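PDB 6USS: sulfatase from Bacteroides fragilis CAG:558, which probably hydrolyses aryl sulfate esters as a calcium-dependent sulfatase of the gut microbiome. Local coordinates for residues Ser197-Gly200 with Glu201-Tyr204; Asp222-Gly226 with Thr227-Val231; Val231-Ala234 with Leu235-Ala239; Arg271-Gln274 with Lys275-Lys279; Gly294-Lys297 with Ser298-Asp301. The protein carries 1 engineered substitution. All coordinates share one frame; numbering follows the deposited sequence.

Contact 1: residues Ser197-Gly200 with Glu201-Tyr204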
loop_
_atom_site.group_PDB
_atom_site.type_symbol
_atom_site.label_atom_id
_atom_site.label_comp_id
_atom_site.label_asym_id
_atom_site.label_seq_id
_atom_site.Cartn_x
_atom_site.Cartn_y
_atom_site.Cartn_z
ATOM N N SER A 197 -23.987 -7.055 6.892
ATOM C CA SER A 197 -24.350 -7.817 8.082
ATOM C C SER A 197 -23.166 -7.889 9.034
ATOM O O SER A 197 -22.020 -8.003 8.604
ATOM C CB SER A 197 -24.807 -9.234 7.730
ATOM O OG SER A 197 -24.918 -10.015 8.915
ATOM N N TYR A 198 -23.460 -7.853 10.334
ATOM C CA TYR A 198 -22.439 -8.089 11.348
ATOM C C TYR A 198 -22.111 -9.574 11.528
ATOM O O TYR A 198 -21.123 -9.904 12.203
ATOM C CB TYR A 198 -22.893 -7.527 12.702
ATOM C CG TYR A 198 -22.882 -6.027 12.865
ATOM C CD1 TYR A 198 -23.882 -5.233 12.302
ATOM C CD2 TYR A 198 -21.900 -5.399 13.640
ATOM C CE1 TYR A 198 -23.884 -3.838 12.476
ATOM C CE2 TYR A 198 -21.891 -4.020 13.825
ATOM C CZ TYR A 198 -22.886 -3.236 13.236
ATOM O OH TYR A 198 -22.884 -1.858 13.416
ATOM N N LEU A 199 -22.910 -10.471 10.951
ATOM C CA LEU A 199 -22.883 -11.891 11.292
ATOM C C LEU A 199 -21.956 -12.657 10.355
ATOM O O LEU A 199 -22.146 -12.640 9.129
ATOM C CB LEU A 199 -24.295 -12.478 11.235
ATOM C CG LEU A 199 -25.285 -11.818 12.197
ATOM C CD1 LEU A 199 -26.661 -12.423 12.060
ATOM C CD2 LEU A 199 -24.793 -11.964 13.627
ATOM N N GLY A 200 -20.968 -13.346 10.942
ATOM C CA GLY A 200 -20.156 -14.272 10.173
ATOM C C GLY A 200 -20.975 -15.386 9.556
ATOM O O GLY A 200 -20.624 -15.912 8.492
ATOM N N GLU A 201 -22.081 -15.753 10.204
ATOM C CA GLU A 201 -23.006 -16.691 9.592
ATOM C C GLU A 201 -23.526 -16.166 8.260
ATOM O O GLU A 201 -23.838 -16.956 7.364
ATOM C CB GLU A 201 -24.166 -16.988 10.546
ATOM C CG GLU A 201 -23.731 -17.547 11.900
ATOM C CD GLU A 201 -23.549 -16.457 12.970
ATOM O OE1 GLU A 201 -23.238 -15.292 12.603
ATOM O OE2 GLU A 201 -23.720 -16.770 14.179
ATOM N N ASN A 202 -23.617 -14.845 8.101
ATOM C CA ASN A 202 -24.061 -14.269 6.841
ATOM C C ASN A 202 -22.904 -13.825 5.958
ATOM O O ASN A 202 -23.120 -13.076 4.998
ATOM C CB ASN A 202 -25.010 -13.094 7.089
ATOM C CG ASN A 202 -26.321 -13.527 7.729
ATOM O OD1 ASN A 202 -26.725 -14.686 7.628
ATOM N ND2 ASN A 202 -26.992 -12.590 8.387
ATOM N N ASN A 203 -21.683 -14.263 6.259
ATOM C CA ASN A 203 -20.490 -13.890 5.498
ATOM C C ASN A 203 -20.301 -12.382 5.436
ATOM O O ASN A 203 -19.673 -11.878 4.493
ATOM C CB ASN A 203 -20.511 -14.450 4.064
ATOM C CG ASN A 203 -20.758 -15.945 4.009
ATOM O OD1 ASN A 203 -20.427 -16.684 4.938
ATOM N ND2 ASN A 203 -21.335 -16.400 2.906
ATOM N N TYR A 204 -20.854 -11.656 6.413
ATOM C CA TYR A 204 -20.859 -10.190 6.419
ATOM C C TYR A 204 -21.431 -9.616 5.126
ATOM O O TYR A 204 -21.073 -8.503 4.719
ATOM C CB TYR A 204 -19.456 -9.628 6.691
ATOM C CG TYR A 204 -18.788 -10.339 7.833
ATOM C CD1 TYR A 204 -19.333 -10.291 9.111
ATOM C CD2 TYR A 204 -17.635 -11.101 7.637
ATOM C CE1 TYR A 204 -18.740 -10.969 10.176
ATOM C CE2 TYR A 204 -17.022 -11.778 8.703
ATOM C CZ TYR A 204 -17.592 -11.710 9.966
ATOM O OH TYR A 204 -17.023 -12.383 11.022
HETATM O O HOH W 1 -21.567 -13.491 13.990
#

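Contact 2: residues Asp222-Gly226 with Thr227-Val231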
loop_
_atom_site.group_PDB
_atom_site.type_symbol
_atom_site.label_atom_id
_atom_site.label_comp_id
_atom_site.label_asym_id
_atom_site.label_seq_id
_atom_site.Cartn_x
_atom_site.Cartn_y
_atom_site.Cartn_z
ATOM N N ASP A 222 -12.540 -13.423 4.952
ATOM C CA ASP A 222 -13.093 -14.633 4.361
ATOM C C ASP A 222 -12.979 -15.824 5.314
ATOM O O ASP A 222 -13.887 -16.662 5.374
ATOM C CB ASP A 222 -12.403 -14.923 3.022
ATOM C CG ASP A 222 -12.711 -13.860 1.922
ATOM O OD1 ASP A 222 -13.027 -12.682 2.227
ATOM O OD2 ASP A 222 -12.618 -14.217 0.727
ATOM N N LYS A 223 -11.898 -15.902 6.098
ATOM C CA LYS A 223 -11.739 -17.053 6.985
ATOM C C LYS A 223 -12.729 -17.059 8.149
ATOM O O LYS A 223 -12.806 -18.065 8.862
ATOM C CB LYS A 223 -10.304 -17.131 7.526
ATOM C CG LYS A 223 -9.919 -16.009 8.509
ATOM C CD LYS A 223 -8.591 -16.322 9.233
ATOM C CE LYS A 223 -7.704 -15.071 9.420
ATOM N NZ LYS A 223 -6.846 -14.643 8.241
ATOM N N TYR A 224 -13.479 -15.981 8.379
ATOM C CA TYR A 224 -14.491 -15.981 9.429
ATOM C C TYR A 224 -15.873 -16.331 8.900
ATOM O O TYR A 224 -16.819 -16.410 9.693
ATOM C CB TYR A 224 -14.538 -14.619 10.137
ATOM C CG TYR A 224 -13.226 -14.229 10.775
ATOM C CD1 TYR A 224 -12.899 -14.664 12.049
ATOM C CD2 TYR A 224 -12.307 -13.428 10.098
ATOM C CE1 TYR A 224 -11.691 -14.319 12.638
ATOM C CE2 TYR A 224 -11.101 -13.076 10.681
ATOM C CZ TYR A 224 -10.796 -13.531 11.955
ATOM O OH TYR A 224 -9.595 -13.208 12.556
ATOM N N TRP A 225 -16.007 -16.548 7.587
ATOM C CA TRP A 225 -17.315 -16.806 6.997
ATOM C C TRP A 225 -17.904 -18.086 7.567
ATOM O O TRP A 225 -17.195 -19.069 7.792
ATOM C CB TRP A 225 -17.219 -16.927 5.476
ATOM C CG TRP A 225 -16.921 -15.663 4.755
ATOM C CD1 TRP A 225 -16.652 -14.444 5.307
ATOM C CD2 TRP A 225 -16.836 -15.486 3.333
ATOM N NE1 TRP A 225 -16.412 -13.518 4.317
ATOM C CE2 TRP A 225 -16.518 -14.133 3.099
ATOM C CE3 TRP A 225 -17.001 -16.341 2.237
ATOM C CZ2 TRP A 225 -16.356 -13.621 1.819
ATOM C CZ3 TRP A 225 -16.843 -15.833 0.973
ATOM C CH2 TRP A 225 -16.525 -14.486 0.771
ATOM N N GLY A 226 -19.210 -18.071 7.797
ATOM C CA GLY A 226 -19.854 -19.260 8.303
ATOM C C GLY A 226 -19.476 -19.645 9.714
ATOM O O GLY A 226 -19.786 -20.762 10.135
ATOM N N THR A 227 -18.786 -18.778 10.445
ATOM C CA THR A 227 -18.606 -18.937 11.877
ATOM C C THR A 227 -19.537 -17.966 12.597
ATOM O O THR A 227 -20.224 -17.152 11.976
ATOM C CB THR A 227 -17.147 -18.699 12.276
ATOM O OG1 THR A 227 -16.865 -17.291 12.298
ATOM C CG2 THR A 227 -16.216 -19.355 11.281
ATOM N N ASP A 228 -19.565 -18.056 13.926
ATOM C CA ASP A 228 -20.321 -17.086 14.709
ATOM C C ASP A 228 -19.455 -15.922 15.191
ATOM O O ASP A 228 -19.726 -15.350 16.258
ATOM C CB ASP A 228 -21.031 -17.768 15.888
ATOM C CG ASP A 228 -20.064 -18.292 16.956
ATOM O OD1 ASP A 228 -18.827 -18.323 16.713
ATOM O OD2 ASP A 228 -20.549 -18.666 18.052
ATOM N N THR A 229 -18.416 -15.554 14.438
ATOM C CA THR A 229 -17.607 -14.384 14.778
ATOM C C THR A 229 -18.342 -13.115 14.327
ATOM O O THR A 229 -18.476 -12.861 13.123
ATOM C CB THR A 229 -16.216 -14.476 14.147
ATOM O OG1 THR A 229 -15.592 -15.721 14.494
ATOM C CG2 THR A 229 -15.331 -13.333 14.624
ATOM N N PHE A 230 -18.846 -12.346 15.298
ATOM C CA PHE A 230 -19.356 -10.995 15.066
ATOM C C PHE A 230 -18.258 -10.110 14.460
ATOM O O PHE A 230 -17.080 -10.236 14.807
ATOM C CB PHE A 230 -19.848 -10.404 16.397
ATOM C CG PHE A 230 -21.028 -9.476 16.262
ATOM C CD1 PHE A 230 -22.280 -9.970 15.931
ATOM C CD2 PHE A 230 -20.886 -8.114 16.470
ATOM C CE1 PHE A 230 -23.370 -9.122 15.810
ATOM C CE2 PHE A 230 -21.964 -7.269 16.345
ATOM C CZ PHE A 230 -23.215 -7.776 16.017
ATOM N N VAL A 231 -18.646 -9.199 13.552
ATOM C CA VAL A 231 -17.644 -8.538 12.706
ATOM C C VAL A 231 -16.692 -7.681 13.539
ATOM O O VAL A 231 -15.490 -7.607 13.242
ATOM C CB VAL A 231 -18.308 -7.723 11.574
ATOM C CG1 VAL A 231 -18.962 -6.466 12.086
ATOM C CG2 VAL A 231 -17.257 -7.366 10.527
#

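Contact 3: residues Val231-Ala234 with Leu235-Ala239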
loop_
_atom_site.group_PDB
_atom_site.type_symbol
_atom_site.label_atom_id
_atom_site.label_comp_id
_atom_site.label_asym_id
_atom_site.label_seq_id
_atom_site.Cartn_x
_atom_site.Cartn_y
_atom_site.Cartn_z
ATOM N N VAL A 231 -18.646 -9.199 13.552
ATOM C CA VAL A 231 -17.644 -8.538 12.706
ATOM C C VAL A 231 -16.692 -7.681 13.539
ATOM O O VAL A 231 -15.490 -7.607 13.242
ATOM C CB VAL A 231 -18.308 -7.723 11.574
ATOM C CG1 VAL A 231 -18.962 -6.466 12.086
ATOM C CG2 VAL A 231 -17.257 -7.366 10.527
ATOM N N SER A 232 -17.204 -7.027 14.594
ATOM C CA SER A 232 -16.344 -6.269 15.501
ATOM C C SER A 232 -15.305 -7.153 16.163
ATOM O O SER A 232 -14.211 -6.678 16.490
ATOM C CB SER A 232 -17.188 -5.572 16.579
ATOM O OG SER A 232 -18.357 -5.005 16.017
ATOM N N GLU A 233 -15.648 -8.423 16.406
ATOM C CA GLU A 233 -14.677 -9.376 16.935
ATOM C C GLU A 233 -13.648 -9.737 15.870
ATOM O O GLU A 233 -12.434 -9.723 16.131
ATOM C CB GLU A 233 -15.394 -10.632 17.448
ATOM C CG GLU A 233 -14.505 -11.681 18.144
ATOM C CD GLU A 233 -13.721 -11.125 19.339
ATOM O OE1 GLU A 233 -14.221 -10.214 20.041
ATOM O OE2 GLU A 233 -12.588 -11.598 19.583
ATOM N N ALA A 234 -14.119 -10.038 14.653
ATOM C CA ALA A 234 -13.212 -10.337 13.552
ATOM C C ALA A 234 -12.229 -9.198 13.324
ATOM O O ALA A 234 -11.028 -9.427 13.123
ATOM C CB ALA A 234 -14.001 -10.611 12.271
ATOM N N LEU A 235 -12.723 -7.962 13.349
ATOM C CA LEU A 235 -11.848 -6.818 13.130
ATOM C C LEU A 235 -10.784 -6.731 14.212
ATOM O O LEU A 235 -9.615 -6.449 13.920
ATOM C CB LEU A 235 -12.673 -5.527 13.073
ATOM C CG LEU A 235 -13.603 -5.387 11.865
ATOM C CD1 LEU A 235 -14.343 -4.046 11.873
ATOM C CD2 LEU A 235 -12.793 -5.566 10.577
ATOM N N THR A 236 -11.170 -6.982 15.469
ATOM C CA THR A 236 -10.207 -6.933 16.564
ATOM C C THR A 236 -9.138 -8.017 16.428
ATOM O O THR A 236 -7.952 -7.752 16.651
ATOM C CB THR A 236 -10.935 -7.054 17.904
ATOM O OG1 THR A 236 -12.034 -6.135 17.926
ATOM C CG2 THR A 236 -9.990 -6.735 19.038
ATOM N N LEU A 237 -9.524 -9.240 16.054
ATOM C CA LEU A 237 -8.531 -10.302 15.953
ATOM C C LEU A 237 -7.549 -10.047 14.813
ATOM O O LEU A 237 -6.353 -10.336 14.952
ATOM C CB LEU A 237 -9.207 -11.659 15.783
ATOM C CG LEU A 237 -10.046 -12.056 16.992
ATOM C CD1 LEU A 237 -11.095 -13.088 16.560
ATOM C CD2 LEU A 237 -9.166 -12.580 18.132
ATOM N N GLU A 238 -8.021 -9.498 13.683
ATOM C CA GLU A 238 -7.085 -9.175 12.607
ATOM C C GLU A 238 -6.235 -7.961 12.952
ATOM O O GLU A 238 -5.066 -7.892 12.562
ATOM C CB GLU A 238 -7.828 -8.953 11.294
ATOM C CG GLU A 238 -8.567 -10.190 10.824
ATOM C CD GLU A 238 -7.630 -11.340 10.420
ATOM O OE1 GLU A 238 -6.790 -11.153 9.502
ATOM O OE2 GLU A 238 -7.737 -12.431 11.029
ATOM N N ALA A 239 -6.793 -7.001 13.684
ATOM C CA ALA A 239 -5.970 -5.904 14.177
ATOM C C ALA A 239 -4.885 -6.420 15.116
ATOM O O ALA A 239 -3.738 -5.951 15.079
ATOM C CB ALA A 239 -6.833 -4.859 14.881
HETATM O O HOH W 2 -13.447 -7.697 20.332
#

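Contact 4: residues Arg271-Gln274 with Lys275-Lys279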
loop_
_atom_site.group_PDB
_atom_site.type_symbol
_atom_site.label_atom_id
_atom_site.label_comp_id
_atom_site.label_asym_id
_atom_site.label_seq_id
_atom_site.Cartn_x
_atom_site.Cartn_y
_atom_site.Cartn_z
ATOM N N ARG A 271 -23.546 -12.505 22.260
ATOM C CA ARG A 271 -22.676 -12.378 23.425
ATOM C C ARG A 271 -23.267 -11.463 24.493
ATOM O O ARG A 271 -22.985 -11.633 25.682
ATOM C CB ARG A 271 -21.309 -11.851 23.003
ATOM C CG ARG A 271 -20.589 -12.768 22.048
ATOM C CD ARG A 271 -19.206 -12.245 21.722
ATOM N NE ARG A 271 -19.273 -11.073 20.854
ATOM C CZ ARG A 271 -18.219 -10.345 20.508
ATOM N NH1 ARG A 271 -17.009 -10.673 20.943
ATOM N NH2 ARG A 271 -18.372 -9.300 19.726
ATOM N N PHE A 272 -24.079 -10.493 24.107
ATOM C CA PHE A 272 -24.557 -9.515 25.071
ATOM C C PHE A 272 -26.055 -9.279 25.015
ATOM O O PHE A 272 -26.600 -8.663 25.940
ATOM C CB PHE A 272 -23.835 -8.174 24.866
ATOM C CG PHE A 272 -22.380 -8.321 24.529
ATOM C CD1 PHE A 272 -21.467 -8.718 25.502
ATOM C CD2 PHE A 272 -21.921 -8.069 23.248
ATOM C CE1 PHE A 272 -20.115 -8.858 25.198
ATOM C CE2 PHE A 272 -20.569 -8.201 22.932
ATOM C CZ PHE A 272 -19.667 -8.590 23.911
ATOM N N TYR A 273 -26.731 -9.754 23.972
ATOM C CA TYR A 273 -28.098 -9.323 23.716
ATOM C C TYR A 273 -29.016 -9.648 24.888
ATOM O O TYR A 273 -29.684 -8.758 25.429
ATOM C CB TYR A 273 -28.598 -9.968 22.434
ATOM C CG TYR A 273 -30.044 -9.709 22.175
ATOM C CD1 TYR A 273 -30.469 -8.490 21.660
ATOM C CD2 TYR A 273 -30.991 -10.683 22.433
ATOM C CE1 TYR A 273 -31.801 -8.249 21.419
ATOM C CE2 TYR A 273 -32.324 -10.457 22.186
ATOM C CZ TYR A 273 -32.726 -9.240 21.681
ATOM O OH TYR A 273 -34.056 -9.033 21.438
ATOM N N GLN A 274 -29.046 -10.916 25.310
ATOM C CA GLN A 274 -30.002 -11.341 26.329
ATOM C C GLN A 274 -29.778 -10.628 27.655
ATOM O O GLN A 274 -30.737 -10.386 28.400
ATOM C CB GLN A 274 -29.936 -12.861 26.526
ATOM C CG GLN A 274 -31.073 -13.428 27.377
ATOM C CD GLN A 274 -32.444 -13.059 26.824
ATOM O OE1 GLN A 274 -32.723 -13.240 25.636
ATOM N NE2 GLN A 274 -33.302 -12.530 27.684
ATOM N N LYS A 275 -28.531 -10.273 27.966
ATOM C CA LYS A 275 -28.280 -9.552 29.208
ATOM C C LYS A 275 -29.089 -8.256 29.267
ATOM O O LYS A 275 -29.687 -7.932 30.302
ATOM C CB LYS A 275 -26.783 -9.275 29.366
ATOM C CG LYS A 275 -26.459 -8.416 30.600
ATOM C CD LYS A 275 -24.962 -8.133 30.731
ATOM C CE LYS A 275 -24.401 -7.433 29.505
ATOM N NZ LYS A 275 -22.968 -7.050 29.735
ATOM N N TYR A 276 -29.144 -7.512 28.157
ATOM C CA TYR A 276 -29.882 -6.252 28.173
ATOM C C TYR A 276 -31.386 -6.483 28.177
ATOM O O TYR A 276 -32.133 -5.704 28.785
ATOM C CB TYR A 276 -29.457 -5.378 26.989
ATOM C CG TYR A 276 -28.038 -4.908 27.135
ATOM C CD1 TYR A 276 -27.721 -3.908 28.046
ATOM C CD2 TYR A 276 -27.003 -5.487 26.399
ATOM C CE1 TYR A 276 -26.424 -3.476 28.208
ATOM C CE2 TYR A 276 -25.676 -5.057 26.558
ATOM C CZ TYR A 276 -25.400 -4.050 27.473
ATOM O OH TYR A 276 -24.117 -3.592 27.670
ATOM N N ILE A 277 -31.846 -7.539 27.508
ATOM C CA ILE A 277 -33.251 -7.912 27.600
ATOM C C ILE A 277 -33.611 -8.197 29.051
ATOM O O ILE A 277 -34.716 -7.876 29.508
ATOM C CB ILE A 277 -33.554 -9.121 26.688
ATOM C CG1 ILE A 277 -33.348 -8.768 25.211
ATOM C CG2 ILE A 277 -34.978 -9.586 26.875
ATOM C CD1 ILE A 277 -34.471 -7.920 24.620
ATOM N N ASP A 278 -32.670 -8.776 29.808
ATOM C CA ASP A 278 -32.903 -9.041 31.222
ATOM C C ASP A 278 -32.824 -7.768 32.058
ATOM O O ASP A 278 -33.468 -7.681 33.106
ATOM C CB ASP A 278 -31.901 -10.073 31.731
ATOM C CG ASP A 278 -32.102 -11.447 31.100
ATOM O OD1 ASP A 278 -33.266 -11.820 30.814
ATOM O OD2 ASP A 278 -31.093 -12.155 30.887
ATOM N N LYS A 279 -32.038 -6.778 31.622
ATOM C CA LYS A 279 -32.014 -5.475 32.280
ATOM C C LYS A 279 -33.330 -4.727 32.113
ATOM O O LYS A 279 -33.579 -3.751 32.833
ATOM C CB LYS A 279 -30.886 -4.613 31.707
ATOM C CG LYS A 279 -29.633 -4.473 32.556
ATOM C CD LYS A 279 -28.591 -3.672 31.772
ATOM C CE LYS A 279 -27.400 -3.310 32.616
ATOM N NZ LYS A 279 -26.521 -2.349 31.889
HETATM O O HOH W 3 -26.093 -11.907 27.049
#

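Contact 5: residues Gly294-Lys297 with Ser298-Asp301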
loop_
_atom_site.group_PDB
_atom_site.type_symbol
_atom_site.label_atom_id
_atom_site.label_comp_id
_atom_site.label_asym_id
_atom_site.label_seq_id
_atom_site.Cartn_x
_atom_site.Cartn_y
_atom_site.Cartn_z
ATOM N N GLY A 294 -19.892 -4.539 22.378
ATOM C CA GLY A 294 -18.915 -5.259 21.580
ATOM C C GLY A 294 -17.859 -4.334 21.007
ATOM O O GLY A 294 -16.693 -4.718 20.873
ATOM N N MET A 295 -18.249 -3.104 20.660
ATOM C CA MET A 295 -17.259 -2.079 20.360
ATOM C C MET A 295 -16.310 -1.906 21.536
ATOM O O MET A 295 -15.087 -1.905 21.371
ATOM C CB MET A 295 -17.957 -0.758 20.028
ATOM C CG MET A 295 -17.008 0.431 19.895
ATOM S SD MET A 295 -16.674 1.263 21.470
ATOM C CE MET A 295 -18.283 1.917 21.869
ATOM N N ASP A 296 -16.865 -1.767 22.742
ATOM C CA ASP A 296 -16.046 -1.550 23.926
ATOM C C ASP A 296 -15.163 -2.760 24.239
ATOM O O ASP A 296 -14.058 -2.598 24.778
ATOM C CB ASP A 296 -16.943 -1.209 25.116
ATOM C CG ASP A 296 -16.143 -0.802 26.352
ATOM O OD1 ASP A 296 -15.779 0.399 26.469
ATOM O OD2 ASP A 296 -15.888 -1.676 27.210
ATOM N N LYS A 297 -15.632 -3.976 23.926
ATOM C CA LYS A 297 -14.792 -5.155 24.112
ATOM C C LYS A 297 -13.578 -5.090 23.208
ATOM O O LYS A 297 -12.471 -5.476 23.606
ATOM C CB LYS A 297 -15.585 -6.429 23.832
ATOM C CG LYS A 297 -14.754 -7.704 23.886
ATOM C CD LYS A 297 -15.558 -8.904 23.374
ATOM C CE LYS A 297 -14.777 -10.220 23.468
ATOM N NZ LYS A 297 -13.519 -10.233 22.686
ATOM N N SER A 298 -13.773 -4.598 21.981
ATOM C CA SER A 298 -12.651 -4.402 21.072
ATOM C C SER A 298 -11.628 -3.424 21.664
ATOM O O SER A 298 -10.414 -3.683 21.632
ATOM C CB SER A 298 -13.177 -3.925 19.717
ATOM O OG SER A 298 -12.127 -3.558 18.835
ATOM N N LEU A 299 -12.105 -2.297 22.221
ATOM C CA LEU A 299 -11.201 -1.328 22.832
ATOM C C LEU A 299 -10.408 -1.971 23.958
ATOM O O LEU A 299 -9.187 -1.805 24.052
ATOM C CB LEU A 299 -11.977 -0.123 23.354
ATOM C CG LEU A 299 -11.157 0.956 24.082
ATOM C CD1 LEU A 299 -10.338 1.811 23.114
ATOM C CD2 LEU A 299 -12.048 1.824 24.924
ATOM N N GLY A 300 -11.098 -2.711 24.828
ATOM C CA GLY A 300 -10.402 -3.429 25.879
ATOM C C GLY A 300 -9.370 -4.401 25.342
ATOM O O GLY A 300 -8.272 -4.513 25.889
ATOM N N ASP A 301 -9.703 -5.108 24.258
ATOM C CA ASP A 301 -8.806 -6.139 23.739
ATOM C C ASP A 301 -7.506 -5.537 23.211
ATOM O O ASP A 301 -6.426 -6.103 23.421
ATOM C CB ASP A 301 -9.493 -6.952 22.637
ATOM C CG ASP A 301 -10.619 -7.838 23.162
ATOM O OD1 ASP A 301 -10.649 -8.149 24.371
ATOM O OD2 ASP A 301 -11.474 -8.244 22.347
HETATM O O HOH W 4 -11.635 -10.553 25.491
#

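Contact 1: residues Ser197-Gly200 with Glu201-Tyr204
The carbonyl oxygen Leu199 O is gripped by two backbone amides of the segment that follows, and they reach it from opposite faces of its plane. Asn202 N comes at 2.8 Å from Leu199 O, well above the carbonyl plane, while Tyr204 N arrives from the other face over 3.2 Å to the same oxygen in a straighter bond. This tight, non-repetitive turn lies in the loop between strand 185-187 and helix 231-247. Gly200 O adds a third backbone bond, taking Asn203 N at 3.0 Å. At the start of the segment Ser197 forms an ST turn: with chi1 170° its OG swings away from its own backbone N and accepts from Leu199 N at 2.9 Å. A small hydroxyl residue suits this place, since the same OG also receives a weak bond from Asn202 ND2 and has another with Asp267 OD2. Glycine at 200 lets the Tyr204 ring lie close to the main chain. That ring has Ser197 O at its edge, near the ring plane, and its hydroxyl bonds to Thr229 O farther along the chain. A water bridges the turn, donating to Glu201 OE1 at 2.8 Å and accepting from Gly200 N at 3.1 Å.

Contact 2: residues Asp222-Gly226 with Thr227-Val231
Tyr224 O and the hydroxyl of Thr227 meet at 2.8 Å, with Thr227 OG1 as the donor. Thr227 N also donates to Tyr224 O, at 3.2 Å, so one residue holds the carbonyl with both its amide and its side chain, and both donors come from the same face of the carbonyl plane. The torsion explains this double hold: chi1 of 77° sets OG1 between the backbone N and the carbonyl carbon of Thr227, where it reaches Tyr224 O beside its own amide. Threonine fits because its hydroxyl also works as an acceptor. Thr227 OG1 takes Thr229 N at 3.2 Å and the hydroxyl Thr229 OG1 at 3.0 Å, which ties the next bend of the chain to the first. Thr229 in turn leans on the tyrosine, its CG2 lying 3.8 Å from Tyr224 CD1 in an oblique approach to the ring.

Farther out, Tyr224 is positioned by its surroundings. The CG of Lys223 rests on one face of its ring, and its OH bonds to Glu238 on helix 231-247. Gly226 has a positive phi of 68°, a conformation that glycine adopts easily, and its N is bonded to Gly200 O, earlier in the same loop. The bond from Thr227 N closes a type II beta turn from Tyr224 to Thr227, and Thr227 OG1 with Thr229 N makes an ST turn, just ahead of the N-cap residue Phe230.

Contact 3: residues Val231-Ala234 with Leu235-Ala239
Leu235 folds its side chain back over the preceding turn, bringing CG to 3.2 Å from Val231 O and within 4.4 Å of Val231 CG2. Its amide donates to the same carbonyl: Leu235 N lies 2.8 Å from Val231 O, nearly along the C=O axis. A branched leucine suits this buried place, for beyond the turn it packs on Met257 of strand 253-258. Ala234, the next most enclosed residue, contributes a methyl small enough to let the hydroxyl end of Tyr204 pack against it, while its carbonyl Ala234 O accepts Glu238 N at 3.1 Å.

These are the i to i+4 bonds of an alpha helix, the first turns of helix 231-247, which lies against the mixed sheet of the sulfatase fold, a member of the alkaline phosphatase clan. Glu233 follows the same spacing toward Leu237. Its chain bends at chi2, 57°, which carries the carboxylate across the leucine and puts OE2 3.7 Å from Leu237 CG. The other oxygen, Glu233 OE1, is paired with Lys297 and Arg271.

Thr236 doubles the helical bond beside it: its hydroxyl OG1 donates to Ser232 O at 2.7 Å while Thr236 N donates to Ser232 O at 3.2 Å. The hydroxyl also bonds with Ser298 OG of helix 283-308. A water lies between Glu233 OE1 and Thr236 OG1, within hydrogen-bonding distance of both.

Contact 4: residues Arg271-Gln274 with Lys275-Lys279
Arg271 O and Lys275 N share a water, weakly on the Arg271 side, at the start of the short helix 273-279. The same arginine lays its CB over the centre of the Phe272 ring. Phe272, the N-cap residue, touches the next turn through CB, which meets Tyr276 CE2 at 4.0 Å. Phe272 O accepts a weak bond from Lys275 N. Tyr276 points its hydroxyl to Glu293 on helix 283-308.

Tyr273 begins the helix proper, and its carbonyl takes Ile277 N in the carbonyl plane at 3.2 Å from Tyr273 O. Its ring makes a CH-pi contact: Ile277 CG1 stands over one face, 3.9 Å from the centroid and 25° off the normal, offset toward the rim. CG of Tyr273 stands opposite its backbone N (chi1 173°), and the ring so placed presents a face to Ile277, where a branched isoleucine can lie across it; the hydroxyl goes to Lys268.

Gln274 comes last and reaches the exposed Asp278 one turn on. The amide and carboxylate planes are 53° apart and the side chains cross at about a right angle. Gln274 NE2 bonds Asp278 OD1 at 3.2 Å, the acceptor lying in the amide plane while the donor stands above the carboxylate.

Contact 5: residues Gly294-Lys297 with Ser298-Asp301
Lys297 and Asp301 cross at a slant, one turn apart, and close a salt bridge with Lys297 NZ 2.9 Å from Asp301 OD2. The ammonium meets the syn lone pair of that oxygen, on the side of OD1. The lysine gets there on an almost fully extended chain that bends at the last torsion: chi4 of -60° turns NZ in toward the aspartate. Asp301 comes to meet it with CG beside its own backbone N, chi1 -69°, which swings the carboxylate back along the helix. A water reinforces the pair, donating to Asp301 OD1 at 2.8 Å and receiving a weak bond from Lys297 NZ. The long lysine suits this partly exposed edge because its ammonium also serves Glu233 of helix 231-247, so that one positive charge lies between two carboxylates and probably steadies both in their ionised form.

The other side chains turn to different neighbours. Ser298 brings CB to 3.2 Å from Met295 O and directs its hydroxyl to Thr236 and His259; a residue this small can sit against the adjoining helix. Asp296 sends both carboxylate oxygens to the start of helix 67-74, to Asn68 and to the amide of Met69. Leu299 and Met295 both pack on Phe39 of strand 35-41. Gly300 N donates to Asp296 O at 3.0 Å, one of the regular main-chain bonds. The Lys297-Asp301 pair is an i to i+4 salt bridge on an alpha helix, here helix 283-308, which also packs against the central sheet of the sulfatase fold.

How the contacts relate
Contacts 1 and 2 are neighbouring turns in one long loop, their centres 6 Å apart, joined where Tyr204 OH meets Thr229 O at 2.6 Å. Contact 2 runs into contact 3 through the shared Val231, and Tyr224 OH reaches forward to Glu238 OE2 at 2.5 Å. Contact 3 is tied to both remaining contacts: Glu233 OE1 pairs with Lys297 NZ of contact 5 at 2.7 Å and with Arg271 NH1 of contact 4 at 3.0 Å. Contacts 4 and 5 also pack on each other through Phe272 and Gly294. Contact 1 comes nearest the calcium ion, the Tyr198 side chain lying about 10 Å from it, whereas those of Leu235 in contact 3 and Met295 in contact 5 are about 13 Å away.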